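Local coordinates for sugar kinase, pfkB family (PDB 2AJR), which probably acts as an ATP-dependent sugar kinase of the PfkB family, perhaps phosphorylating fructose 1-phosphate, and holds a magnesium ion, at residues F180-P185 with A274-M279; Y281-H286 with L291-F296. One frame throughout, in Å; residues are numbered along the deposited sequence.

Interaction 1. Residues F180-P185 with A274-M279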
ATOM      1  N   PHE A 180      27.057 -13.712   9.564  1.00 35.03           N
ATOM      2  CA  PHE A 180      26.993 -12.514   8.692  1.00 34.76           C
ATOM      3  C   PHE A 180      25.969 -11.540   9.272  1.00 34.68           C
ATOM      4  O   PHE A 180      24.852 -11.965   9.590  1.00 34.46           O
ATOM      5  CB  PHE A 180      26.478 -12.873   7.295  1.00 34.43           C
ATOM      6  CG  PHE A 180      27.354 -13.810   6.525  1.00 37.03           C
ATOM      7  CD1 PHE A 180      27.352 -15.174   6.802  1.00 36.92           C
ATOM      8  CD2 PHE A 180      28.145 -13.340   5.479  1.00 39.11           C
ATOM      9  CE1 PHE A 180      28.148 -16.054   6.066  1.00 38.85           C
ATOM     10  CE2 PHE A 180      28.937 -14.217   4.734  1.00 38.71           C
ATOM     11  CZ  PHE A 180      28.939 -15.578   5.032  1.00 33.84           C
ATOM     12  N   VAL A 181      26.305 -10.253   9.383  1.00 35.06           N
ATOM     13  CA  VAL A 181      25.308  -9.253   9.783  1.00 35.32           C
ATOM     14  C   VAL A 181      25.252  -8.077   8.820  1.00 36.17           C
ATOM     15  O   VAL A 181      26.287  -7.554   8.427  1.00 35.82           O
ATOM     16  CB  VAL A 181      25.577  -8.712  11.199  1.00 36.42           C
ATOM     17  CG1 VAL A 181      24.658  -7.543  11.486  1.00 35.03           C
ATOM     18  CG2 VAL A 181      25.393  -9.804  12.239  1.00 32.46           C
ATOM     19  N   GLU A 182      24.039  -7.672   8.443  1.00 38.86           N
ATOM     20  CA  GLU A 182      23.805  -6.390   7.748  1.00 40.92           C
ATOM     21  C   GLU A 182      22.748  -5.584   8.512  1.00 39.31           C
ATOM     22  O   GLU A 182      21.570  -5.890   8.428  1.00 40.99           O
ATOM     23  CB  GLU A 182      23.382  -6.588   6.268  1.00 38.92           C
ATOM     24  CG  GLU A 182      23.164  -5.243   5.495  1.00 43.49           C
ATOM     25  CD  GLU A 182      22.647  -5.393   4.044  1.00 47.87           C
ATOM     26  OE1 GLU A 182      21.941  -6.382   3.723  1.00 64.33           O
ATOM     27  OE2 GLU A 182      22.954  -4.499   3.223  1.00 63.71           O
ATOM     28  N   GLN A 183      23.158  -4.563   9.260  1.00 38.81           N
ATOM     29  CA  GLN A 183      22.214  -3.750  10.035  1.00 39.02           C
ATOM     30  C   GLN A 183      22.671  -2.314  10.131  1.00 37.45           C
ATOM     31  O   GLN A 183      23.817  -2.015   9.862  1.00 39.32           O
ATOM     32  CB  GLN A 183      22.026  -4.327  11.437  1.00 36.46           C
ATOM     33  CG  GLN A 183      21.280  -5.653  11.408  1.00 43.98           C
ATOM     34  CD  GLN A 183      20.891  -6.198  12.783  1.00 43.34           C
ATOM     35  OE1 GLN A 183      21.726  -6.334  13.671  1.00 44.49           O
ATOM     36  NE2 GLN A 183      19.613  -6.552  12.939  1.00 52.35           N
ATOM     37  N   THR A 184      21.764  -1.432  10.529  1.00 36.96           N
ATOM     38  CA  THR A 184      22.056  -0.017  10.666  1.00 36.58           C
ATOM     39  C   THR A 184      23.020   0.217  11.843  1.00 38.23           C
ATOM     40  O   THR A 184      23.146  -0.635  12.736  1.00 38.00           O
ATOM     41  CB  THR A 184      20.759   0.815  10.862  1.00 36.39           C
ATOM     42  OG1 THR A 184      20.136   0.459  12.108  1.00 39.26           O
ATOM     43  CG2 THR A 184      19.773   0.585   9.691  1.00 25.32           C
ATOM     44  N   PRO A 185      23.726   1.359  11.832  1.00 38.36           N
ATOM     45  CA  PRO A 185      24.722   1.655  12.860  1.00 39.53           C
ATOM     46  C   PRO A 185      24.217   1.476  14.283  1.00 41.09           C
ATOM     47  O   PRO A 185      24.890   0.853  15.108  1.00 41.32           O
ATOM     48  CB  PRO A 185      25.057   3.120  12.594  1.00 39.58           C
ATOM     49  CG  PRO A 185      24.875   3.252  11.139  1.00 39.93           C
ATOM     50  CD  PRO A 185      23.676   2.424  10.816  1.00 37.23           C
ATOM     51  N   ALA A 274      21.229  -9.312  -2.213  1.00 33.39           N
ATOM     52  CA  ALA A 274      21.974 -10.076  -3.224  1.00 33.83           C
ATOM     53  C   ALA A 274      23.439 -10.104  -2.849  1.00 33.07           C
ATOM     54  O   ALA A 274      24.034 -11.152  -2.865  1.00 34.67           O
ATOM     55  CB  ALA A 274      21.799  -9.481  -4.626  1.00 32.96           C
ATOM     56  N   TYR A 275      24.007  -8.949  -2.496  1.00 34.96           N
ATOM     57  CA  TYR A 275      25.395  -8.865  -2.037  1.00 34.10           C
ATOM     58  C   TYR A 275      25.659  -9.885  -0.949  1.00 34.89           C
ATOM     59  O   TYR A 275      26.578 -10.692  -1.055  1.00 37.91           O
ATOM     60  CB  TYR A 275      25.707  -7.470  -1.498  1.00 36.45           C
ATOM     61  CG  TYR A 275      27.170  -7.089  -1.583  1.00 38.01           C
ATOM     62  CD1 TYR A 275      28.152  -7.854  -0.957  1.00 35.10           C
ATOM     63  CD2 TYR A 275      27.571  -5.958  -2.290  1.00 38.47           C
ATOM     64  CE1 TYR A 275      29.495  -7.509  -1.042  1.00 37.45           C
ATOM     65  CE2 TYR A 275      28.908  -5.604  -2.369  1.00 41.10           C
ATOM     66  CZ  TYR A 275      29.863  -6.387  -1.748  1.00 38.26           C
ATOM     67  OH  TYR A 275      31.182  -6.049  -1.826  1.00 40.37           O
ATOM     68  N   VAL A 276      24.851  -9.862   0.105  1.00 34.86           N
ATOM     69  CA  VAL A 276      25.075 -10.773   1.226  1.00 34.09           C
ATOM     70  C   VAL A 276      24.907 -12.232   0.800  1.00 34.70           C
ATOM     71  O   VAL A 276      25.714 -13.091   1.176  1.00 37.46           O
ATOM     72  CB  VAL A 276      24.169 -10.421   2.427  1.00 33.55           C
ATOM     73  CG1 VAL A 276      24.227 -11.513   3.496  1.00 32.47           C
ATOM     74  CG2 VAL A 276      24.624  -9.106   3.011  1.00 30.68           C
ATOM     75  N   ALA A 277      23.888 -12.508  -0.007  1.00 34.05           N
ATOM     76  CA  ALA A 277      23.632 -13.873  -0.479  1.00 33.80           C
ATOM     77  C   ALA A 277      24.812 -14.424  -1.280  1.00 35.41           C
ATOM     78  O   ALA A 277      25.163 -15.598  -1.167  1.00 34.79           O
ATOM     79  CB  ALA A 277      22.394 -13.909  -1.311  1.00 32.45           C
ATOM     80  N   GLY A 278      25.408 -13.573  -2.106  1.00 36.13           N
ATOM     81  CA  GLY A 278      26.572 -13.957  -2.874  1.00 36.08           C
ATOM     82  C   GLY A 278      27.700 -14.355  -1.953  1.00 36.58           C
ATOM     83  O   GLY A 278      28.323 -15.391  -2.148  1.00 37.70           O
HETATM   84  N   MSE A 279      27.950 -13.537  -0.937  1.00 36.93           N
HETATM   85  CA  MSE A 279      28.981 -13.837   0.039  1.00 37.44           C
HETATM   86  C   MSE A 279      28.702 -15.144   0.756  1.00 35.42           C
HETATM   87  O   MSE A 279      29.608 -15.956   0.921  1.00 35.52           O
HETATM   88  CB  MSE A 279      29.118 -12.709   1.057  1.00 36.14           C
HETATM   89  CG  MSE A 279      29.712 -11.465   0.472  1.00 36.95           C
HETATM   90 SE   MSE A 279      30.179 -10.126   1.821  1.00 44.98          SE
HETATM   91  CE  MSE A 279      32.128 -10.417   1.933  1.00 49.58           C
TER
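Phe180 and Glu182, on strand 178-182, directly face Met279 and Val276 of helix 271-286, the nearest backbone positions being the CA atoms of Phe180 and Val276, 7.9 Å apart. With no hydrogen bond between the two segments, strand and helix are held here by side-chain contact. Both strand residues send CB toward the helix, while Val181 between them points to the far side. Phe180 lays the CE2 corner of its ring obliquely against Met279, a selenomethionine, with CE2 at 4.0 Å from CB. The chain beyond that CB leads away, and Phe180 itself goes on to touch Met293 and to meet Phe178 edge-to-face. Glu182 is stretched: its CG lies anti to the backbone N (chi1 -178°) and the chain stays extended, which carries the carboxylate across to Val276, where OE1 stands 3.9 Å from the methyl CG2. Only the valine side of this touch is apolar; the buried OE1 finds its polar partner in Lys53, through a salt bridge that probably also eases the repulsion from Asp273, whose like charge comes close. Val276 also rests on Val151 of the neighbouring strand 149-153. A helix laid in this way on a central parallel strand, itself hydrogen-bonded between parallel neighbours within the large sheet, is the alpha/beta layering of the ribokinase fold.

Interaction 2. Residues Y281-H286 with L291-F296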
ATOM      1  N   TYR A 281      26.951 -17.705  -0.313  1.00 34.80           N
ATOM      2  CA  TYR A 281      27.220 -18.739  -1.320  1.00 35.72           C
ATOM      3  C   TYR A 281      28.716 -19.009  -1.510  1.00 36.65           C
ATOM      4  O   TYR A 281      29.125 -20.164  -1.623  1.00 38.25           O
ATOM      5  CB  TYR A 281      26.602 -18.351  -2.667  1.00 35.71           C
ATOM      6  CG  TYR A 281      26.911 -19.293  -3.813  1.00 36.19           C
ATOM      7  CD1 TYR A 281      26.102 -20.389  -4.069  1.00 41.70           C
ATOM      8  CD2 TYR A 281      28.001 -19.076  -4.656  1.00 42.11           C
ATOM      9  CE1 TYR A 281      26.370 -21.265  -5.124  1.00 40.81           C
ATOM     10  CE2 TYR A 281      28.273 -19.948  -5.725  1.00 39.15           C
ATOM     11  CZ  TYR A 281      27.451 -21.037  -5.944  1.00 37.85           C
ATOM     12  OH  TYR A 281      27.693 -21.905  -6.975  1.00 39.50           O
ATOM     13  N   TYR A 282      29.519 -17.955  -1.568  1.00 35.91           N
ATOM     14  CA  TYR A 282      30.944 -18.120  -1.820  1.00 38.18           C
ATOM     15  C   TYR A 282      31.590 -18.825  -0.648  1.00 38.91           C
ATOM     16  O   TYR A 282      32.421 -19.716  -0.831  1.00 39.34           O
ATOM     17  CB  TYR A 282      31.654 -16.774  -2.043  1.00 38.68           C
ATOM     18  CG  TYR A 282      33.081 -16.939  -2.545  1.00 37.30           C
ATOM     19  CD1 TYR A 282      34.124 -17.273  -1.683  1.00 35.63           C
ATOM     20  CD2 TYR A 282      33.377 -16.783  -3.894  1.00 41.48           C
ATOM     21  CE1 TYR A 282      35.431 -17.450  -2.163  1.00 39.82           C
ATOM     22  CE2 TYR A 282      34.676 -16.950  -4.382  1.00 40.18           C
ATOM     23  CZ  TYR A 282      35.695 -17.282  -3.521  1.00 39.62           C
ATOM     24  OH  TYR A 282      36.965 -17.429  -4.041  1.00 37.80           O
ATOM     25  N   PHE A 283      31.232 -18.385   0.553  1.00 39.51           N
ATOM     26  CA  PHE A 283      31.710 -19.009   1.776  1.00 40.18           C
ATOM     27  C   PHE A 283      31.385 -20.502   1.757  1.00 40.84           C
ATOM     28  O   PHE A 283      32.289 -21.336   1.867  1.00 41.71           O
ATOM     29  CB  PHE A 283      31.086 -18.333   2.995  1.00 40.97           C
ATOM     30  CG  PHE A 283      31.473 -18.957   4.298  1.00 40.81           C
ATOM     31  CD1 PHE A 283      32.779 -18.916   4.733  1.00 43.05           C
ATOM     32  CD2 PHE A 283      30.529 -19.574   5.094  1.00 43.49           C
ATOM     33  CE1 PHE A 283      33.138 -19.483   5.930  1.00 43.50           C
ATOM     34  CE2 PHE A 283      30.886 -20.142   6.291  1.00 42.21           C
ATOM     35  CZ  PHE A 283      32.193 -20.094   6.710  1.00 42.96           C
ATOM     36  N   ILE A 284      30.108 -20.839   1.577  1.00 40.82           N
ATOM     37  CA  ILE A 284      29.699 -22.242   1.527  1.00 41.13           C
ATOM     38  C   ILE A 284      30.455 -23.043   0.462  1.00 42.69           C
ATOM     39  O   ILE A 284      30.954 -24.129   0.752  1.00 43.87           O
ATOM     40  CB  ILE A 284      28.201 -22.397   1.253  1.00 42.23           C
ATOM     41  CG1 ILE A 284      27.376 -21.933   2.460  1.00 39.06           C
ATOM     42  CG2 ILE A 284      27.882 -23.848   0.914  1.00 40.66           C
ATOM     43  CD1 ILE A 284      25.915 -22.249   2.319  1.00 40.23           C
ATOM     44  N   LYS A 285      30.547 -22.506  -0.755  1.00 43.54           N
ATOM     45  CA  LYS A 285      31.087 -23.268  -1.883  1.00 44.57           C
ATOM     46  C   LYS A 285      32.620 -23.272  -1.959  1.00 44.74           C
ATOM     47  O   LYS A 285      33.212 -24.333  -2.105  1.00 44.65           O
ATOM     48  CB  LYS A 285      30.486 -22.804  -3.220  1.00 44.27           C
ATOM     49  CG  LYS A 285      28.988 -23.102  -3.409  1.00 46.94           C
ATOM     50  CD  LYS A 285      28.595 -24.579  -3.175  1.00 48.77           C
ATOM     51  CE  LYS A 285      27.121 -24.854  -3.537  1.00 48.64           C
ATOM     52  NZ  LYS A 285      26.600 -26.177  -3.042  1.00 46.16           N
ATOM     53  N   HIS A 286      33.263 -22.114  -1.858  1.00 45.58           N
ATOM     54  CA  HIS A 286      34.727 -22.038  -2.026  1.00 45.46           C
ATOM     55  C   HIS A 286      35.511 -21.585  -0.782  1.00 45.49           C
ATOM     56  O   HIS A 286      36.676 -21.218  -0.900  1.00 46.85           O
ATOM     57  CB  HIS A 286      35.066 -21.138  -3.220  1.00 45.72           C
ATOM     58  CG  HIS A 286      34.156 -21.336  -4.392  1.00 47.18           C
ATOM     59  ND1 HIS A 286      33.461 -20.303  -4.982  1.00 47.76           N
ATOM     60  CD2 HIS A 286      33.801 -22.457  -5.062  1.00 46.02           C
ATOM     61  CE1 HIS A 286      32.725 -20.777  -5.973  1.00 46.59           C
ATOM     62  NE2 HIS A 286      32.912 -22.080  -6.040  1.00 49.85           N
ATOM     63  N   LEU A 291      38.320 -11.458   0.489  1.00 35.72           N
ATOM     64  CA  LEU A 291      38.306 -10.510  -0.610  1.00 36.40           C
ATOM     65  C   LEU A 291      37.481 -11.099  -1.746  1.00 37.87           C
ATOM     66  O   LEU A 291      36.578 -10.433  -2.271  1.00 37.20           O
ATOM     67  CB  LEU A 291      39.716 -10.145  -1.094  1.00 36.37           C
ATOM     68  CG  LEU A 291      39.696  -9.037  -2.168  1.00 37.22           C
ATOM     69  CD1 LEU A 291      38.966  -7.803  -1.659  1.00 22.87           C
ATOM     70  CD2 LEU A 291      41.092  -8.681  -2.668  1.00 33.50           C
ATOM     71  N   GLU A 292      37.761 -12.353  -2.105  1.00 38.54           N
ATOM     72  CA  GLU A 292      36.980 -13.016  -3.167  1.00 39.18           C
ATOM     73  C   GLU A 292      35.494 -13.166  -2.803  1.00 39.08           C
ATOM     74  O   GLU A 292      34.638 -13.079  -3.679  1.00 37.97           O
ATOM     75  CB  GLU A 292      37.596 -14.353  -3.569  1.00 39.07           C
ATOM     76  CG  GLU A 292      39.019 -14.220  -4.150  1.00 35.68           C
ATOM     77  CD  GLU A 292      39.058 -13.576  -5.533  1.00 37.07           C
ATOM     78  OE1 GLU A 292      38.375 -14.063  -6.455  1.00 44.55           O
ATOM     79  OE2 GLU A 292      39.800 -12.593  -5.713  1.00 38.52           O
HETATM   80  N   MSE A 293      35.185 -13.346  -1.522  1.00 40.14           N
HETATM   81  CA  MSE A 293      33.793 -13.293  -1.071  1.00 44.39           C
HETATM   82  C   MSE A 293      33.144 -11.961  -1.354  1.00 39.09           C
HETATM   83  O   MSE A 293      32.061 -11.923  -1.911  1.00 37.10           O
HETATM   84  CB  MSE A 293      33.682 -13.499   0.420  1.00 45.34           C
HETATM   85  CG  MSE A 293      33.565 -14.926   0.848  1.00 52.33           C
HETATM   86 SE   MSE A 293      33.301 -14.975   2.774  1.00 63.40          SE
HETATM   87  CE  MSE A 293      32.170 -13.498   2.978  1.00 26.72           C
ATOM     88  N   ALA A 294      33.795 -10.873  -0.941  1.00 36.71           N
ATOM     89  CA  ALA A 294      33.267  -9.531  -1.190  1.00 35.88           C
ATOM     90  C   ALA A 294      33.127  -9.241  -2.690  1.00 35.36           C
ATOM     91  O   ALA A 294      32.163  -8.604  -3.109  1.00 35.65           O
ATOM     92  CB  ALA A 294      34.135  -8.489  -0.528  1.00 35.18           C
ATOM     93  N   LYS A 295      34.080  -9.722  -3.489  1.00 34.42           N
ATOM     94  CA  LYS A 295      34.055  -9.516  -4.944  1.00 34.80           C
ATOM     95  C   LYS A 295      32.873 -10.215  -5.581  1.00 34.43           C
ATOM     96  O   LYS A 295      32.227  -9.676  -6.480  1.00 35.05           O
ATOM     97  CB  LYS A 295      35.351 -10.021  -5.600  1.00 33.65           C
ATOM     98  CG  LYS A 295      36.536  -9.043  -5.463  1.00 35.56           C
ATOM     99  CD  LYS A 295      37.892  -9.687  -5.761  1.00 36.22           C
ATOM    100  CE  LYS A 295      38.083  -9.993  -7.251  1.00 37.48           C
ATOM    101  NZ  LYS A 295      39.389 -10.659  -7.520  1.00 31.96           N
ATOM    102  N   PHE A 296      32.614 -11.434  -5.130  1.00 33.76           N
ATOM    103  CA  PHE A 296      31.490 -12.192  -5.635  1.00 34.21           C
ATOM    104  C   PHE A 296      30.188 -11.535  -5.168  1.00 35.28           C
ATOM    105  O   PHE A 296      29.214 -11.467  -5.918  1.00 35.66           O
ATOM    106  CB  PHE A 296      31.564 -13.646  -5.167  1.00 34.21           C
ATOM    107  CG  PHE A 296      30.549 -14.547  -5.821  1.00 33.18           C
ATOM    108  CD1 PHE A 296      30.810 -15.127  -7.047  1.00 34.52           C
ATOM    109  CD2 PHE A 296      29.342 -14.811  -5.208  1.00 29.01           C
ATOM    110  CE1 PHE A 296      29.882 -15.953  -7.653  1.00 32.77           C
ATOM    111  CE2 PHE A 296      28.415 -15.637  -5.802  1.00 35.89           C
ATOM    112  CZ  PHE A 296      28.682 -16.208  -7.033  1.00 34.06           C
TER
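Tyr282 packs on Glu292, Met293 and Phe296 where helices 271-286 and 290-304 pass each other, the axes of the two short segments 9.4 Å apart and inclined at 130°. Its CB already touches CG of Met293, at 3.9 Å. A chi1 of -170° turns the ring away from its own backbone nitrogen and over the second helix, and CD1 presses on the same Met293 CG at 3.5 Å while CD2 meets CB of Phe296 at 3.8 Å. Farther out, one ring face lies over the backbone at Glu292 O and Met293 N; CZ and finally OH reach CB of Glu292, OH at 3.2 Å. The opposite face receives His286 ND1 near its rim. Beside this centre, the rings of Tyr281 and Phe296 lie nearly parallel, planes 18° apart, but slid so far that they barely overlap, and SE of the selenomethionine Met293 lies against CB of Phe283. An alanine in place of Tyr282 would probably open a gap between the helices and leave Met293, Phe296 and the CB of Glu292 without the surface they share. The carboxylate of Glu292 turns instead to its own helix, in a salt bridge where Lys295 NZ meets OE2 from the syn side, somewhat out of the carboxylate plane, at 2.7 Å. Between 281-286 and 291-296 no hydrogen bond forms: the contact rests on apolar and aromatic touching, while the Glu292-Lys295 salt bridge stays within one helix.

Helix 271-286 serves both contacts in succession: its earlier turns lie on the sheet in interaction 1 and its last turns meet helix 290-304 in interaction 2, with centres 13 Å apart. The two join directly. Tyr275 OH probably hydrogen-bonds to Ala294 O at 3.0 Å, Gly278 O lies 3.3 Å from Phe296 CD2, and the selenomethionines Met279 and Met293 abut at their methyl ends. Helix 290-304 also leads to the magnesium site of His267, Ala304, Arg307 and Glu309, residues that lie outside all four segments; the side chain of Ala304 is about 11 Å from that of Val276 and about 12 Å from that of Phe296.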